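Local coordinates for regulating synaptic membrane exocytosis protein 2 (Rattus norvegicus, PDB 2CJS) that probably helps regulate synaptic vesicle exocytosis as a Rab3-interacting protein, with a zinc-finger domain that holds two zinc ions and binds a partner protein, at residues H26-G40 with V50-E62. Numbering follows the deposited sequence. Where two conformers were deposited one is given.
Sequences HNCSYCQTKFCARCG and VMWVCNLCRKQQE. With ZN (zinc ion), chain M; ZN (zinc ion), chain L; EDO (1,2-ethanediol), chain N; EDO (1,2-ethanediol), chain O.
The imidazole of H26 lies flat on one face of the W52 indole, its centroid 3.8 Å from that of the six-membered ring and the planes 19° apart. This stack sits to one side of a Cys4 zinc site in the RIM2-alpha zinc finger, whose clan includes RING domains. F35, next to the stack, is sandwiched: H26 CB sits over one face, C54 CA over the other in a CH-pi contact, and C28 CA meets the edge in plane. Its CZ also packs against W52 CB. With CG of F35 set between backbone N and carbonyl carbon (chi1 65°), the ring fits between strands 26-27 and 49-54. The Y30 ring takes Q60 OE1 at its edge, and C57 SG approaches obliquely, 3.7 Å from Y30 CD2.

C28 and C31, one CxxC pair, and C54 and C57, the second, grip the zinc ion at 2.3 to 2.4 Å through their SG atoms. C28 SG also accepts an almost straight bond from C54 N (3.3 Å, 173°) and further ones from Y30 N and C31 N, which should temper the thiolate charge. C54 SG caps helix 55-61 by accepting from C57 N. C36 and C39 bind the other zinc ion, completed by C12 and C15.

S29 holds W52 by two bonds: S29 N donates to W52 O at 2.6 Å, and W52 N donates to S29 OG. That hydroxyl is also bonded to the backbone of another protein chain, while W52 NE1 meets an acidic side chain there. Where strand 49-54 passes into helix 55-61, N55 N donates to C39 O at 2.8 Å, and G40 and C54 form an antiparallel non-hydrogen-bonded pair. Within the helix, R58 NH1 donates to N55 OD1 at 3.0 Å, from above the carbonyl plane.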
loop_
_atom_site.group_PDB
_atom_site.type_symbol
_atom_site.label_atom_id
_atom_site.label_comp_id
_atom_site.label_asym_id
_atom_site.label_seq_id
_atom_site.Cartn_x
_atom_site.Cartn_y
_atom_site.Cartn_z
ATOM N N HIS C 26 -1.878 -8.950 -8.852
ATOM C CA HIS C 26 -0.726 -9.617 -9.450
ATOM C C HIS C 26 -1.195 -10.685 -10.418
ATOM O O HIS C 26 -2.182 -11.346 -10.151
ATOM C CB HIS C 26 0.125 -10.263 -8.341
ATOM C CG HIS C 26 0.744 -9.231 -7.459
ATOM N ND1 HIS C 26 0.109 -8.764 -6.342
ATOM C CD2 HIS C 26 1.874 -8.487 -7.600
ATOM C CE1 HIS C 26 0.840 -7.801 -5.789
ATOM N NE2 HIS C 26 1.912 -7.618 -6.529
ATOM N N ASN C 27 -0.448 -10.892 -11.510
ATOM C CA ASN C 27 -0.822 -11.992 -12.402
ATOM C C ASN C 27 -0.091 -13.269 -11.959
ATOM O O ASN C 27 1.134 -13.254 -11.707
ATOM C CB ASN C 27 -0.542 -11.688 -13.864
ATOM C CG ASN C 27 -1.429 -10.575 -14.385
ATOM O OD1 ASN C 27 -1.093 -9.410 -14.245
ATOM N ND2 ASN C 27 -2.548 -10.919 -14.977
ATOM N N CYS C 28 -0.832 -14.360 -11.875
ATOM C CA CYS C 28 -0.248 -15.689 -11.616
ATOM C C CYS C 28 0.817 -15.995 -12.669
ATOM O O CYS C 28 0.559 -15.903 -13.847
ATOM C CB CYS C 28 -1.366 -16.772 -11.568
ATOM S SG CYS C 28 -0.678 -18.399 -11.282
ATOM N N SER C 29 2.020 -16.365 -12.212
ATOM C CA SER C 29 3.146 -16.647 -13.122
ATOM C C SER C 29 2.896 -17.892 -13.930
ATOM O O SER C 29 3.551 -18.103 -14.934
ATOM C CB SER C 29 4.428 -16.811 -12.287
ATOM O OG SER C 29 4.796 -15.498 -11.800
ATOM N N TYR C 30 1.933 -18.716 -13.509
ATOM C CA TYR C 30 1.607 -19.920 -14.293
ATOM C C TYR C 30 0.389 -19.704 -15.224
ATOM O O TYR C 30 0.526 -19.801 -16.427
ATOM C CB TYR C 30 1.323 -21.067 -13.329
ATOM C CG TYR C 30 1.300 -22.487 -13.933
ATOM C CD1 TYR C 30 2.075 -22.821 -15.044
ATOM C CD2 TYR C 30 0.484 -23.458 -13.370
ATOM C CE1 TYR C 30 2.070 -24.156 -15.586
ATOM C CE2 TYR C 30 0.453 -24.785 -13.882
ATOM C CZ TYR C 30 1.222 -25.116 -14.979
ATOM O OH TYR C 30 1.198 -26.423 -15.442
ATOM N N CYS C 31 -0.784 -19.409 -14.657
ATOM C CA CYS C 31 -2.048 -19.340 -15.444
ATOM C C CYS C 31 -2.373 -17.930 -15.929
ATOM O O CYS C 31 -3.292 -17.780 -16.726
ATOM C CB CYS C 31 -3.204 -19.916 -14.622
ATOM S SG CYS C 31 -3.754 -18.770 -13.319
ATOM N N GLN C 32 -1.632 -16.930 -15.406
ATOM C CA GLN C 32 -1.778 -15.469 -15.733
ATOM C C GLN C 32 -3.048 -14.820 -15.234
ATOM O O GLN C 32 -3.327 -13.662 -15.587
ATOM C CB GLN C 32 -1.628 -15.245 -17.232
ATOM C CG GLN C 32 -0.244 -15.738 -17.793
ATOM C CD GLN C 32 0.977 -15.069 -17.117
ATOM O OE1 GLN C 32 0.900 -13.907 -16.728
ATOM N NE2 GLN C 32 2.102 -15.831 -16.957
ATOM N N THR C 33 -3.823 -15.523 -14.418
ATOM C CA THR C 33 -5.014 -14.906 -13.804
ATOM C C THR C 33 -4.607 -13.822 -12.827
ATOM O O THR C 33 -3.699 -14.027 -12.068
ATOM C CB THR C 33 -5.893 -15.965 -13.113
ATOM O OG1 THR C 33 -6.282 -16.928 -14.098
ATOM C CG2 THR C 33 -7.136 -15.333 -12.504
ATOM N N LYS C 34 -5.285 -12.667 -12.861
ATOM C CA LYS C 34 -4.963 -11.572 -11.917
ATOM C C LYS C 34 -5.681 -11.824 -10.587
ATOM O O LYS C 34 -6.876 -12.098 -10.580
ATOM C CB LYS C 34 -5.345 -10.197 -12.499
ATOM C CG LYS C 34 -4.750 -9.045 -11.676
ATOM C CD LYS C 34 -5.130 -7.669 -12.283
ATOM C CE LYS C 34 -4.424 -7.520 -13.593
ATOM N NZ LYS C 34 -4.974 -6.261 -14.218
ATOM N N PHE C 35 -4.924 -11.795 -9.483
ATOM C CA PHE C 35 -5.494 -12.147 -8.232
ATOM C C PHE C 35 -5.180 -11.129 -7.151
ATOM O O PHE C 35 -4.170 -10.399 -7.217
ATOM C CB PHE C 35 -5.041 -13.578 -7.796
ATOM C CG PHE C 35 -3.566 -13.719 -7.528
ATOM C CD1 PHE C 35 -3.026 -13.369 -6.250
ATOM C CD2 PHE C 35 -2.712 -14.218 -8.522
ATOM C CE1 PHE C 35 -1.650 -13.540 -5.925
ATOM C CE2 PHE C 35 -1.317 -14.352 -8.246
ATOM C CZ PHE C 35 -0.772 -14.044 -6.961
ATOM N N CYS C 36 -6.040 -11.131 -6.130
ATOM C CA CYS C 36 -5.891 -10.235 -4.944
ATOM C C CYS C 36 -5.114 -10.931 -3.822
ATOM O O CYS C 36 -4.782 -12.144 -3.917
ATOM C CB CYS C 36 -7.294 -9.752 -4.459
ATOM S SG CYS C 36 -8.107 -10.987 -3.385
ATOM N N ALA C 37 -4.776 -10.172 -2.772
ATOM C CA ALA C 37 -3.901 -10.670 -1.663
ATOM C C ALA C 37 -4.453 -11.875 -0.932
ATOM O O ALA C 37 -3.705 -12.577 -0.246
ATOM C CB ALA C 37 -3.531 -9.526 -0.640
ATOM N N ARG C 38 -5.759 -12.113 -1.028
ATOM C CA ARG C 38 -6.326 -13.297 -0.340
ATOM C C ARG C 38 -6.184 -14.550 -1.169
ATOM O O ARG C 38 -6.457 -15.659 -0.673
ATOM C CB ARG C 38 -7.830 -13.126 -0.087
ATOM C CG ARG C 38 -8.138 -12.199 1.038
ATOM C CD ARG C 38 -9.666 -11.991 1.116
ATOM N NE ARG C 38 -10.043 -11.254 2.333
ATOM C CZ ARG C 38 -11.305 -10.995 2.684
ATOM N NH1 ARG C 38 -12.301 -11.394 1.889
ATOM N NH2 ARG C 38 -11.579 -10.338 3.812
ATOM N N CYS C 39 -5.777 -14.410 -2.434
ATOM C CA CYS C 39 -6.053 -15.471 -3.397
ATOM C C CYS C 39 -4.801 -16.010 -4.069
ATOM O O CYS C 39 -4.904 -16.727 -5.103
ATOM C CB CYS C 39 -7.023 -14.921 -4.450
ATOM S SG CYS C 39 -8.710 -14.723 -3.777
ATOM N N GLY C 40 -3.638 -15.724 -3.507
ATOM C CA GLY C 40 -2.410 -16.315 -4.073
ATOM C C GLY C 40 -1.233 -15.748 -3.284
ATOM O O GLY C 40 -1.443 -15.076 -2.253
ATOM N N VAL C 50 11.290 -12.637 -8.367
ATOM C CA VAL C 50 10.108 -13.055 -7.641
ATOM C C VAL C 50 9.106 -13.564 -8.650
ATOM O O VAL C 50 9.075 -13.062 -9.786
ATOM C CB VAL C 50 9.430 -11.933 -6.822
ATOM C CG1 VAL C 50 10.398 -11.442 -5.767
ATOM C CG2 VAL C 50 8.933 -10.818 -7.743
ATOM N N MET C 51 8.277 -14.538 -8.246
ATOM C CA MET C 51 7.132 -14.943 -9.071
ATOM C C MET C 51 5.885 -14.931 -8.216
ATOM O O MET C 51 5.955 -14.785 -6.977
ATOM C CB MET C 51 7.335 -16.385 -9.620
ATOM C CG MET C 51 7.658 -17.371 -8.492
ATOM S SD MET C 51 7.400 -19.102 -8.895
ATOM C CE MET C 51 5.644 -18.995 -8.628
ATOM N N TRP C 52 4.722 -15.084 -8.863
ATOM C CA TRP C 52 3.432 -14.977 -8.195
ATOM C C TRP C 52 2.602 -16.199 -8.592
ATOM O O TRP C 52 2.659 -16.617 -9.739
ATOM C CB TRP C 52 2.729 -13.685 -8.660
ATOM C CG TRP C 52 3.622 -12.455 -8.582
ATOM C CD1 TRP C 52 4.453 -11.959 -9.558
ATOM C CD2 TRP C 52 3.785 -11.593 -7.453
ATOM N NE1 TRP C 52 5.120 -10.844 -9.102
ATOM C CE2 TRP C 52 4.724 -10.594 -7.816
ATOM C CE3 TRP C 52 3.206 -11.546 -6.168
ATOM C CZ2 TRP C 52 5.096 -9.577 -6.941
ATOM C CZ3 TRP C 52 3.583 -10.578 -5.325
ATOM C CH2 TRP C 52 4.517 -9.581 -5.705
ATOM N N VAL C 53 1.860 -16.787 -7.652
ATOM C CA VAL C 53 1.076 -18.003 -7.967
ATOM C C VAL C 53 -0.246 -18.013 -7.224
ATOM O O VAL C 53 -0.293 -17.918 -5.973
ATOM C CB VAL C 53 1.879 -19.346 -7.756
ATOM C CG1 VAL C 53 2.375 -19.475 -6.329
ATOM C CG2 VAL C 53 1.027 -20.606 -8.137
ATOM N N CYS C 54 -1.313 -18.139 -8.005
ATOM C CA CYS C 54 -2.660 -18.075 -7.460
ATOM C C CYS C 54 -2.996 -19.368 -6.695
ATOM O O CYS C 54 -2.371 -20.440 -6.869
ATOM C CB CYS C 54 -3.710 -17.766 -8.531
ATOM S SG CYS C 54 -4.156 -19.235 -9.531
ATOM N N ASN C 55 -4.018 -19.272 -5.847
ATOM C CA ASN C 55 -4.352 -20.415 -5.000
ATOM C C ASN C 55 -5.013 -21.557 -5.758
ATOM O O ASN C 55 -4.972 -22.694 -5.299
ATOM C CB ASN C 55 -5.278 -19.942 -3.867
ATOM C CG ASN C 55 -4.502 -19.207 -2.744
ATOM O OD1 ASN C 55 -3.258 -19.225 -2.698
ATOM N ND2 ASN C 55 -5.268 -18.497 -1.849
ATOM N N LEU C 56 -5.559 -21.291 -6.950
ATOM C CA LEU C 56 -6.096 -22.385 -7.746
ATOM C C LEU C 56 -4.980 -23.221 -8.339
ATOM O O LEU C 56 -5.091 -24.463 -8.363
ATOM C CB LEU C 56 -7.056 -21.876 -8.828
ATOM C CG LEU C 56 -8.322 -21.241 -8.216
ATOM C CD1 LEU C 56 -9.217 -20.774 -9.383
ATOM C CD2 LEU C 56 -9.099 -22.180 -7.286
ATOM N N CYS C 57 -3.948 -22.572 -8.849
ATOM C CA CYS C 57 -2.819 -23.320 -9.352
ATOM C C CYS C 57 -2.142 -24.047 -8.185
ATOM O O CYS C 57 -1.667 -25.165 -8.355
ATOM C CB CYS C 57 -1.827 -22.356 -9.996
ATOM S SG CYS C 57 -2.331 -21.839 -11.649
ATOM N N ARG C 58 -2.025 -23.400 -7.045
ATOM C CA ARG C 58 -1.479 -24.120 -5.865
ATOM C C ARG C 58 -2.263 -25.379 -5.583
ATOM O O ARG C 58 -1.678 -26.467 -5.397
ATOM C CB ARG C 58 -1.459 -23.239 -4.600
ATOM C CG ARG C 58 -0.483 -22.014 -4.759
ATOM C CD ARG C 58 -0.613 -21.125 -3.511
ATOM N NE ARG C 58 -0.267 -21.821 -2.249
ATOM C CZ ARG C 58 -0.494 -21.321 -1.022
ATOM N NH1 ARG C 58 -1.116 -20.156 -0.885
ATOM N NH2 ARG C 58 -0.065 -21.956 0.079
ATOM N N LYS C 59 -3.577 -25.267 -5.564
ATOM C CA LYS C 59 -4.406 -26.440 -5.245
ATOM C C LYS C 59 -4.159 -27.562 -6.242
ATOM O O LYS C 59 -4.046 -28.746 -5.884
ATOM C CB LYS C 59 -5.886 -26.073 -5.270
ATOM C CG LYS C 59 -6.786 -27.292 -4.907
ATOM C CD LYS C 59 -6.703 -27.718 -3.381
ATOM C CE LYS C 59 -7.368 -29.104 -3.057
ATOM N NZ LYS C 59 -6.440 -30.341 -3.003
ATOM N N GLN C 60 -4.103 -27.205 -7.527
ATOM C CA GLN C 60 -3.954 -28.182 -8.584
ATOM C C GLN C 60 -2.670 -29.033 -8.368
ATOM O O GLN C 60 -2.655 -30.253 -8.603
ATOM C CB GLN C 60 -3.883 -27.476 -9.965
ATOM C CG GLN C 60 -3.725 -28.399 -11.169
ATOM C CD GLN C 60 -3.278 -27.568 -12.393
ATOM O OE1 GLN C 60 -2.104 -27.238 -12.546
ATOM N NE2 GLN C 60 -4.232 -27.197 -13.235
ATOM N N GLN C 61 -1.591 -28.382 -7.972
ATOM C CA GLN C 61 -0.316 -29.043 -7.916
ATOM C C GLN C 61 -0.063 -29.751 -6.567
ATOM O O GLN C 61 0.955 -30.428 -6.411
ATOM C CB GLN C 61 0.788 -28.042 -8.252
ATOM C CG GLN C 61 0.645 -27.496 -9.662
ATOM C CD GLN C 61 1.019 -28.536 -10.695
ATOM O OE1 GLN C 61 2.042 -29.234 -10.539
ATOM N NE2 GLN C 61 0.170 -28.717 -11.713
ATOM N N GLU C 62 -0.991 -29.601 -5.621
ATOM C CA GLU C 62 -0.863 -30.237 -4.302
ATOM C C GLU C 62 -0.800 -31.739 -4.402
ATOM O O GLU C 62 -1.407 -32.332 -5.318
ATOM C CB GLU C 62 -2.054 -29.899 -3.422
ATOM C CG GLU C 62 -1.901 -28.604 -2.817
ATOM C CD GLU C 62 -3.064 -28.247 -1.921
ATOM O OE1 GLU C 62 -4.009 -29.075 -1.738
ATOM O OE2 GLU C 62 -3.026 -27.100 -1.435
ATOM O OXT GLU C 62 -0.188 -32.381 -3.527
HETATM ZN ZN ZN M . -2.715 -19.574 -11.377
HETATM ZN ZN ZN L . -9.315 -12.637 -4.602
HETATM C C1 EDO N . 2.764 -19.350 -19.199
HETATM O O1 EDO N . 1.741 -18.671 -18.465
HETATM C C2 EDO N . 4.036 -19.161 -18.417
HETATM O O2 EDO N . 3.953 -19.920 -17.192
HETATM C C1 EDO O . -6.359 -2.665 -13.414
HETATM O O1 EDO O . -5.317 -1.737 -13.848
HETATM C C2 EDO O . -5.987 -3.669 -12.304
HETATM O O2 EDO O . -4.591 -3.961 -12.252
HETATM O O HOH W 1 -1.408 -27.380 -14.990
HETATM O O HOH W 2 1.616 -29.550 -14.490
#